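Side-chain contacts in Non-sulfated chondroitin lyase E66 (Autographa californica nucleopolyhedrovirus, PDB 3VSN), which cleaves non-sulfated chondroitin as a lyase in the envelope of occlusion-derived virus and is essential for oral infection of the insect host: residues Y254-Y259 with G310-Y315; C511-V514 with N520-S523. One frame throughout, in Å; residues are numbered along the deposited sequence. Where two conformers were deposited one is given.

Interaction 1 joins residues 254-259 to 310-315 through stacked aromatic rings and a shared water. Interaction 2 ties 511-514 to 520-523 through one arginine and two carbonyl oxygens. Their centres are about 38 Å apart, their nearest atoms are about 25 Å apart, and they do not touch. The centre of interaction 1 lies about 10 Å from the centre of the chain; its segment 254-259 includes the proton donor Tyr254. That tyrosine takes no part in the stack. The centre of interaction 2 lies about 30 Å from that of the chain, in the beta part and away from the catalytic residues. Each has a glycerol close by, probably from the crystallisation liquor, about 5 Å from the Ile313 side chain and about 4 Å from that of Pro522.

Interaction 1. Residues Y254-Y259 with G310-Y315; sequences YLINSY and GNFITY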
loop_
_atom_site.group_PDB
_atom_site.type_symbol
_atom_site.label_atom_id
_atom_site.label_comp_id
_atom_site.label_asym_id
_atom_site.label_seq_id
_atom_site.Cartn_x
_atom_site.Cartn_y
_atom_site.Cartn_z
ATOM N N TYR A 254 -8.910 4.249 -0.214
ATOM C CA TYR A 254 -9.676 5.281 0.495
ATOM C C TYR A 254 -8.774 6.354 1.106
ATOM O O TYR A 254 -9.062 7.552 1.002
ATOM C CB TYR A 254 -10.549 4.645 1.581
ATOM C CG TYR A 254 -11.498 5.594 2.291
ATOM C CD1 TYR A 254 -12.641 6.080 1.654
ATOM C CD2 TYR A 254 -11.266 5.983 3.608
ATOM C CE1 TYR A 254 -13.515 6.939 2.307
ATOM C CE2 TYR A 254 -12.140 6.837 4.271
ATOM C CZ TYR A 254 -13.262 7.310 3.618
ATOM O OH TYR A 254 -14.129 8.163 4.275
ATOM N N LEU A 255 -7.691 5.921 1.745
ATOM C CA LEU A 255 -6.724 6.843 2.332
ATOM C C LEU A 255 -5.924 7.588 1.273
ATOM O O LEU A 255 -5.734 8.798 1.385
ATOM C CB LEU A 255 -5.769 6.118 3.290
ATOM C CG LEU A 255 -6.301 5.618 4.635
ATOM C CD1 LEU A 255 -5.145 5.089 5.474
ATOM C CD2 LEU A 255 -7.045 6.710 5.390
ATOM N N ILE A 256 -5.457 6.866 0.254
ATOM C CA ILE A 256 -4.638 7.457 -0.811
ATOM C C ILE A 256 -5.370 8.586 -1.546
ATOM O O ILE A 256 -4.783 9.643 -1.808
ATOM C CB ILE A 256 -4.123 6.389 -1.808
ATOM C CG1 ILE A 256 -3.066 5.496 -1.141
ATOM C CG2 ILE A 256 -3.538 7.038 -3.060
ATOM C CD1 ILE A 256 -2.742 4.227 -1.909
ATOM N N ASN A 257 -6.648 8.365 -1.853
ATOM C CA ASN A 257 -7.438 9.315 -2.642
ATOM C C ASN A 257 -7.723 10.650 -1.963
ATOM O O ASN A 257 -7.825 11.678 -2.634
ATOM C CB ASN A 257 -8.765 8.683 -3.072
ATOM C CG ASN A 257 -8.678 8.017 -4.423
ATOM O OD1 ASN A 257 -8.496 8.678 -5.448
ATOM N ND2 ASN A 257 -8.807 6.694 -4.436
ATOM N N SER A 258 -7.847 10.629 -0.640
ATOM C CA SER A 258 -8.217 11.844 0.078
ATOM C C SER A 258 -7.144 12.339 1.045
ATOM O O SER A 258 -7.330 13.358 1.714
ATOM C CB SER A 258 -9.572 11.671 0.774
ATOM O OG SER A 258 -10.622 11.623 -0.182
ATOM N N TYR A 259 -6.002 11.649 1.081
ATOM C CA TYR A 259 -4.915 12.020 1.997
ATOM C C TYR A 259 -4.516 13.499 1.948
ATOM O O TYR A 259 -4.277 14.102 2.997
ATOM C CB TYR A 259 -3.672 11.144 1.800
ATOM C CG TYR A 259 -2.663 11.279 2.922
ATOM C CD1 TYR A 259 -1.681 12.273 2.892
ATOM C CD2 TYR A 259 -2.690 10.416 4.017
ATOM C CE1 TYR A 259 -0.761 12.405 3.921
ATOM C CE2 TYR A 259 -1.772 10.538 5.050
ATOM C CZ TYR A 259 -0.811 11.532 4.996
ATOM O OH TYR A 259 0.100 11.657 6.016
ATOM N N GLY A 310 4.538 8.060 -1.621
ATOM C CA GLY A 310 5.902 8.421 -1.236
ATOM C C GLY A 310 6.016 9.840 -0.694
ATOM O O GLY A 310 6.980 10.168 0.002
ATOM N N ASN A 311 5.023 10.673 -1.010
ATOM C CA ASN A 311 4.997 12.077 -0.594
ATOM C C ASN A 311 4.117 12.340 0.629
ATOM O O ASN A 311 3.996 13.486 1.073
ATOM C CB ASN A 311 4.541 12.966 -1.763
ATOM C CG ASN A 311 5.396 12.786 -3.001
ATOM O OD1 ASN A 311 6.614 12.670 -2.910
ATOM N ND2 ASN A 311 4.759 12.763 -4.168
ATOM N N PHE A 312 3.507 11.290 1.172
ATOM C CA PHE A 312 2.577 11.453 2.294
ATOM C C PHE A 312 3.284 11.804 3.600
ATOM O O PHE A 312 2.802 12.642 4.371
ATOM C CB PHE A 312 1.729 10.192 2.502
ATOM C CG PHE A 312 0.640 9.991 1.476
ATOM C CD1 PHE A 312 0.421 10.905 0.444
ATOM C CD2 PHE A 312 -0.199 8.890 1.573
ATOM C CE1 PHE A 312 -0.597 10.702 -0.481
ATOM C CE2 PHE A 312 -1.219 8.683 0.659
ATOM C CZ PHE A 312 -1.415 9.588 -0.375
ATOM N N ILE A 313 4.412 11.138 3.843
ATOM C CA ILE A 313 5.168 11.263 5.086
ATOM C C ILE A 313 6.669 11.190 4.803
ATOM O O ILE A 313 7.082 10.857 3.690
ATOM C CB ILE A 313 4.796 10.155 6.103
ATOM C CG1 ILE A 313 5.125 8.763 5.542
ATOM C CG2 ILE A 313 3.328 10.248 6.501
ATOM C CD1 ILE A 313 5.098 7.663 6.580
ATOM N N THR A 314 7.475 11.530 5.808
ATOM C CA THR A 314 8.896 11.208 5.801
ATOM C C THR A 314 9.031 9.832 6.441
ATOM O O THR A 314 8.643 9.638 7.598
ATOM C CB THR A 314 9.734 12.244 6.576
ATOM O OG1 THR A 314 9.626 13.518 5.934
ATOM C CG2 THR A 314 11.211 11.832 6.616
ATOM N N TYR A 315 9.570 8.882 5.681
ATOM C CA TYR A 315 9.637 7.486 6.107
ATOM C C TYR A 315 10.910 7.198 6.903
ATOM O O TYR A 315 12.002 7.557 6.459
ATOM C CB TYR A 315 9.622 6.567 4.885
ATOM C CG TYR A 315 8.312 6.490 4.132
ATOM C CD1 TYR A 315 7.970 7.451 3.175
ATOM C CD2 TYR A 315 7.430 5.431 4.348
ATOM C CE1 TYR A 315 6.777 7.367 2.470
ATOM C CE2 TYR A 315 6.234 5.340 3.651
ATOM C CZ TYR A 315 5.913 6.307 2.715
ATOM O OH TYR A 315 4.731 6.206 2.016
HETATM O O HOH W 1 1.681 13.858 6.569
#
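Tyr259 OH and Phe312 O are bridged by one water. The water donates to Phe312 O at 2.8 Å. It also lies 2.8 Å from Tyr259 OH, in the plane of the tyrosine ring. The bridge probably restrains the hydroxyl end of that ring. Phe312 O has a further weak bond from a glycerol.

Behind the water, the Tyr259 and Phe312 rings form an offset stack. Their centroids are 4.0 Å apart and their planes differ by 9°. The side chains run past each other in opposite directions, and each CB therefore lies over the other's ring. Tyr259 CB sits 3.8 Å from the Phe312 ring centroid, a CH-pi contact. Phe312 CB returns this contact at 4.0 Å from the Tyr259 centroid. Tyr259 reaches across because its CG is anti to the backbone N (chi1 -167°), which sends the ring out toward the loop.

Ile256 borders the stack. Ile256 O lies at the edge of the Phe312 ring, 3.7 Å from Phe312 CZ, while Ile256 CG1 touches Phe312 CE2. On the loop side, Ile313 CG2 packs against Tyr259 OH at 3.6 Å. Tyr259 also meets Phe262 edge-to-face, and Ile313 leans on Ile283 of helix 276-284.

Helix 253-258 also carries the proton donor Tyr254, whose side chain stays well clear of the loop. The stack joins Tyr259, which follows Tyr254 by five residues, to the loop before strand 318-322, in a lyase that combines an alpha/alpha toroid with beta-sheet domains.

Interaction 2. Residues C511-V514 with N520-S523; sequences CHRV and NVPS
Val521 O receives two hydrogen bonds from Arg513, one from NE and one from NH1. Arg513 NH1 donates to Val521 O at 2.9 Å, and Arg513 NE donates to the same oxygen at 3.0 Å. The oxygen lies close to the guanidinium plane, so both N-H groups converge on it. The two donors meet the carbonyl differently. NH1 is tilted 17° from the carbonyl plane, whereas NE stands well above it. Arg513 NE also makes a weak bond to Pro522 O at 3.2 Å, and this acceptor is again at the guanidinium edge. Two successive carbonyls of the loop thus face one arginine.

The arginine chain is extended from CG to NE, and a chi4 of -91° then turns the guanidinium across that line. Its methylenes pack on the loop. Arg513 CG lies 3.7 Å from Val521 CG1, and Arg513 CD lies 3.9 Å from Ser523 CA. Val521 CG1 also touches Arg513 NE at 3.6 Å. Val521 CG1 is also 3.6 Å from Val514 O. That carbonyl is buried here and has no polar partner in the model.

Further out, Arg513 N donates to Glu502 OE1, and Val514 pairs by its backbone with Cys553 of strand 550-558. Asn520 O accepts from Ser551 OG. Gln538 of strand 533-540 touches Arg513, Val521 and Pro522. The contact closes the connection between strand 509-513 of one antiparallel sheet and strand 525-530 of another.

The hydrogen-bond acceptors across this contact are neutral carbonyls. The guanidinium charge would probably polarise the Val521 carbonyl most, because two N-H groups point to its oxygen. The paired donors also limit rotation of the guanidinium, and the loop is tied to the arginine mainly through the Val521 carbonyl, with a weaker bond at Pro522 O.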
loop_
_atom_site.group_PDB
_atom_site.type_symbol
_atom_site.label_atom_id
_atom_site.label_comp_id
_atom_site.label_asym_id
_atom_site.label_seq_id
_atom_site.Cartn_x
_atom_site.Cartn_y
_atom_site.Cartn_z
ATOM N N CYS A 511 19.272 -13.876 -6.590
ATOM C CA CYS A 511 18.671 -15.050 -5.944
ATOM C C CYS A 511 19.656 -16.198 -5.706
ATOM O O CYS A 511 20.622 -16.375 -6.458
ATOM C CB CYS A 511 17.450 -15.544 -6.735
ATOM S SG CYS A 511 17.824 -16.369 -8.305
ATOM N N HIS A 512 19.394 -16.959 -4.641
ATOM C CA HIS A 512 20.155 -18.148 -4.269
ATOM C C HIS A 512 19.235 -19.188 -3.691
ATOM O O HIS A 512 18.262 -18.854 -3.012
ATOM C CB HIS A 512 21.215 -17.803 -3.222
ATOM C CG HIS A 512 22.288 -16.865 -3.722
ATOM N ND1 HIS A 512 23.360 -17.295 -4.409
ATOM C CD2 HIS A 512 22.420 -15.486 -3.611
ATOM C CE1 HIS A 512 24.143 -16.246 -4.722
ATOM N NE2 HIS A 512 23.564 -15.139 -4.234
ATOM N N ARG A 513 19.534 -20.456 -3.956
ATOM C CA ARG A 513 18.868 -21.568 -3.286
ATOM C C ARG A 513 19.458 -21.683 -1.878
ATOM O O ARG A 513 20.649 -21.446 -1.683
ATOM C CB ARG A 513 19.080 -22.863 -4.086
ATOM C CG ARG A 513 18.685 -24.161 -3.390
ATOM C CD ARG A 513 18.910 -25.362 -4.308
ATOM N NE ARG A 513 18.654 -26.626 -3.620
ATOM C CZ ARG A 513 19.579 -27.331 -2.970
ATOM N NH1 ARG A 513 19.246 -28.462 -2.366
ATOM N NH2 ARG A 513 20.840 -26.909 -2.926
ATOM N N VAL A 514 18.618 -22.013 -0.900
ATOM C CA VAL A 514 19.086 -22.250 0.468
ATOM C C VAL A 514 18.808 -23.708 0.851
ATOM O O VAL A 514 17.664 -24.065 1.147
ATOM C CB VAL A 514 18.438 -21.280 1.490
ATOM C CG1 VAL A 514 18.927 -21.575 2.904
ATOM C CG2 VAL A 514 18.729 -19.831 1.123
ATOM N N ASN A 520 13.531 -31.234 1.692
ATOM C CA ASN A 520 13.699 -31.221 0.243
ATOM C C ASN A 520 13.651 -29.805 -0.329
ATOM O O ASN A 520 12.640 -29.112 -0.216
ATOM C CB ASN A 520 12.666 -32.106 -0.455
ATOM C CG ASN A 520 12.981 -32.307 -1.919
ATOM O OD1 ASN A 520 12.368 -31.689 -2.788
ATOM N ND2 ASN A 520 13.983 -33.136 -2.206
ATOM N N VAL A 521 14.761 -29.379 -0.922
ATOM C CA VAL A 521 14.840 -28.071 -1.564
ATOM C C VAL A 521 15.294 -28.289 -3.001
ATOM O O VAL A 521 16.459 -28.628 -3.238
ATOM C CB VAL A 521 15.816 -27.117 -0.833
ATOM C CG1 VAL A 521 15.855 -25.751 -1.515
ATOM C CG2 VAL A 521 15.428 -26.961 0.630
ATOM N N PRO A 522 14.376 -28.111 -3.967
ATOM C CA PRO A 522 14.708 -28.349 -5.371
ATOM C C PRO A 522 15.759 -27.375 -5.877
ATOM O O PRO A 522 15.937 -26.298 -5.302
ATOM C CB PRO A 522 13.378 -28.094 -6.092
ATOM C CG PRO A 522 12.333 -28.302 -5.043
ATOM C CD PRO A 522 12.957 -27.751 -3.799
ATOM N N SER A 523 16.446 -27.752 -6.951
ATOM C CA SER A 523 17.397 -26.851 -7.580
ATOM C C SER A 523 16.659 -25.726 -8.312
ATOM O O SER A 523 15.448 -25.811 -8.551
ATOM C CB SER A 523 18.320 -27.616 -8.531
ATOM O OG SER A 523 17.671 -27.900 -9.755
#